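Local atomic coordinates of BvnE (Penicillium brevicompactum, PDB entry 6U9I), a protein that catalyses, as an isomerase, a stereoselective semipinacol-type rearrangement in the fungal assembly of brevianamide alkaloids. Residues A[58-61]-A[62-65]. Sequence-based numbering, arbitrary orientation.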
ATOM      1  N   PRO A  58       5.535  12.266  10.361  1.00 20.28           N
ATOM      2  CA  PRO A  58       4.452  12.920   9.614  1.00 19.36           C
ATOM      3  C   PRO A  58       4.687  14.415   9.458  1.00 23.74           C
ATOM      4  O   PRO A  58       5.388  15.057  10.249  1.00 21.52           O
ATOM      5  CB  PRO A  58       3.213  12.657  10.473  1.00 20.44           C
ATOM      6  CG  PRO A  58       3.558  11.436  11.287  1.00 24.82           C
ATOM      7  CD  PRO A  58       5.029  11.561  11.553  1.00 22.81           C
ATOM      8  N   LEU A  59       4.057  14.971   8.428  1.00 18.15           N
ATOM      9  CA  LEU A  59       4.102  16.396   8.133  1.00 17.23           C
ATOM     10  C   LEU A  59       2.705  16.979   8.314  1.00 23.22           C
ATOM     11  O   LEU A  59       1.737  16.455   7.755  1.00 20.46           O
ATOM     12  CB  LEU A  59       4.591  16.647   6.704  1.00 19.44           C
ATOM     13  CG  LEU A  59       6.016  16.238   6.309  1.00 19.64           C
ATOM     14  CD1 LEU A  59       6.118  14.741   6.041  1.00 23.03           C
ATOM     15  CD2 LEU A  59       6.465  17.028   5.075  1.00 21.53           C
ATOM     16  N   ASN A  60       2.597  18.064   9.075  1.00 17.17           N
ATOM     17  CA  ASN A  60       1.320  18.753   9.166  1.00 16.20           C
ATOM     18  C   ASN A  60       1.153  19.648   7.938  1.00 17.62           C
ATOM     19  O   ASN A  60       2.003  19.670   7.041  1.00 17.79           O
ATOM     20  CB  ASN A  60       1.205  19.526  10.489  1.00 18.77           C
ATOM     21  CG  ASN A  60       2.271  20.597  10.648  1.00 22.36           C
ATOM     22  OD1 ASN A  60       2.724  21.194   9.676  1.00 20.02           O
ATOM     23  ND2 ASN A  60       2.662  20.861  11.894  1.00 22.38           N
ATOM     24  N   ASN A  61       0.032  20.372   7.877  1.00 16.61           N
ATOM     25  CA  ASN A  61      -0.292  21.132   6.667  1.00 18.68           C
ATOM     26  C   ASN A  61       0.786  22.166   6.357  1.00 20.99           C
ATOM     27  O   ASN A  61       1.167  22.348   5.192  1.00 19.28           O
ATOM     28  CB  ASN A  61      -1.648  21.826   6.816  1.00 18.64           C
ATOM     29  CG  ASN A  61      -2.818  20.860   6.803  1.00 22.10           C
ATOM     30  OD1 ASN A  61      -2.724  19.753   6.279  1.00 23.78           O
ATOM     31  ND2 ASN A  61      -3.947  21.292   7.371  1.00 21.70           N
ATOM     32  N   GLY A  62       1.286  22.855   7.387  1.00 19.02           N
ATOM     33  CA  GLY A  62       2.319  23.852   7.158  1.00 23.75           C
ATOM     34  C   GLY A  62       3.639  23.247   6.722  1.00 23.26           C
ATOM     35  O   GLY A  62       4.307  23.776   5.832  1.00 20.20           O
ATOM     36  N   GLN A  63       4.039  22.135   7.347  1.00 22.32           N
ATOM     37  CA  GLN A  63       5.263  21.449   6.933  1.00 20.20           C
ATOM     38  C   GLN A  63       5.153  20.922   5.509  1.00 18.14           C
ATOM     39  O   GLN A  63       6.125  20.962   4.744  1.00 19.48           O
ATOM     40  CB  GLN A  63       5.560  20.292   7.883  1.00 15.54           C
ATOM     41  CG  GLN A  63       5.989  20.771   9.268  1.00 18.76           C
ATOM     42  CD  GLN A  63       6.020  19.651  10.278  1.00 22.35           C
ATOM     43  OE1 GLN A  63       5.182  18.750  10.247  1.00 21.02           O
ATOM     44  NE2 GLN A  63       6.966  19.725  11.217  1.00 28.83           N
ATOM     45  N   LEU A  64       3.989  20.383   5.160  1.00 17.27           N
ATOM     46  CA  LEU A  64       3.787  19.822   3.830  1.00 16.46           C
ATOM     47  C   LEU A  64       3.823  20.910   2.764  1.00 18.40           C
ATOM     48  O   LEU A  64       4.417  20.720   1.694  1.00 19.91           O
ATOM     49  CB  LEU A  64       2.462  19.067   3.798  1.00 17.10           C
ATOM     50  CG  LEU A  64       2.143  18.197   2.587  1.00 18.75           C
ATOM     51  CD1 LEU A  64       3.119  17.035   2.465  1.00 18.29           C
ATOM     52  CD2 LEU A  64       0.700  17.717   2.682  1.00 20.68           C
ATOM     53  N   ARG A  65       3.202  22.057   3.039  1.00 19.62           N
ATOM     54  CA  ARG A  65       3.274  23.171   2.098  1.00 20.63           C
ATOM     55  C   ARG A  65       4.727  23.576   1.854  1.00 23.16           C
ATOM     56  O   ARG A  65       5.155  23.742   0.707  1.00 20.41           O
ATOM     57  CB  ARG A  65       2.451  24.349   2.621  1.00 21.32           C
ATOM     58  CG  ARG A  65       2.298  25.506   1.632  1.00 23.52           C
ATOM     59  CD  ARG A  65       1.637  26.709   2.313  1.00 23.72           C
ATOM     60  NE  ARG A  65       0.218  26.491   2.582  1.00 24.75           N
ATOM     61  CZ  ARG A  65      -0.761  26.795   1.729  1.00 29.33           C
ATOM     62  NH1 ARG A  65      -0.477  27.330   0.545  1.00 24.37           N
ATOM     63  NH2 ARG A  65      -2.027  26.568   2.061  1.00 31.03           N
TER
HETATM   64  O   HOH W   1      -0.523  25.032   4.730  1.00 36.03           O
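Asn60 and Gln63 trade hydrogen bonds in both directions, each side-chain carbonyl oxygen taking the backbone N-H of the other residue. Asn60 OD1 accepts from Gln63 N at 2.8 Å in a nearly straight bond, with the donor lying almost along the C=O axis. In return, Asn60 N gives its hydrogen to Gln63 OE1 at 2.9 Å, reaching a lone pair in the plane of the amide. Asparagine suits this place because its short side chain can fold back over the first turn: chi1 of 61° sets CG between the backbone N and the carbonyl carbon and brings OD1 to the N-H of Gln63. Glutamine is long enough to return along the chain, extended beyond CG (chi2 169°) until OE1 also comes 3.3 Å from Leu59 CA. The two side chains cross at about a right angle.

This reciprocal pairing is a capping box, with Asn60 as N-cap of helix 61-74 where the chain leaves the short, weakly bonded strand 59-60, which pairs antiparallel with strand 45-50. Regular helical bonding starts at once, Leu64 N donating to Asn60 O at 2.8 Å and Arg65 N to Asn61 O. Gly62 is an exposed residue of this first turn, its carbonyl accepting from Thr66 OG1.

Beside the capping box, Leu59 CB packs on Gln63 CB at 4.0 Å, while its CD2 meets Leu64 CD1 at 4.2 Å; the two leucines thus touch where strand turns into helix, and Leu64 is buried, against Thr47 and Val38. Asn61 points its amide away from the turn, OD1 accepting from Arg41 NE and ND2 donating to Thr42 O. A water accepts from Arg65 NE at 2.7 Å and donates weakly to Asn61 O, while the guanidinium group forms a salt bridge with Asp35.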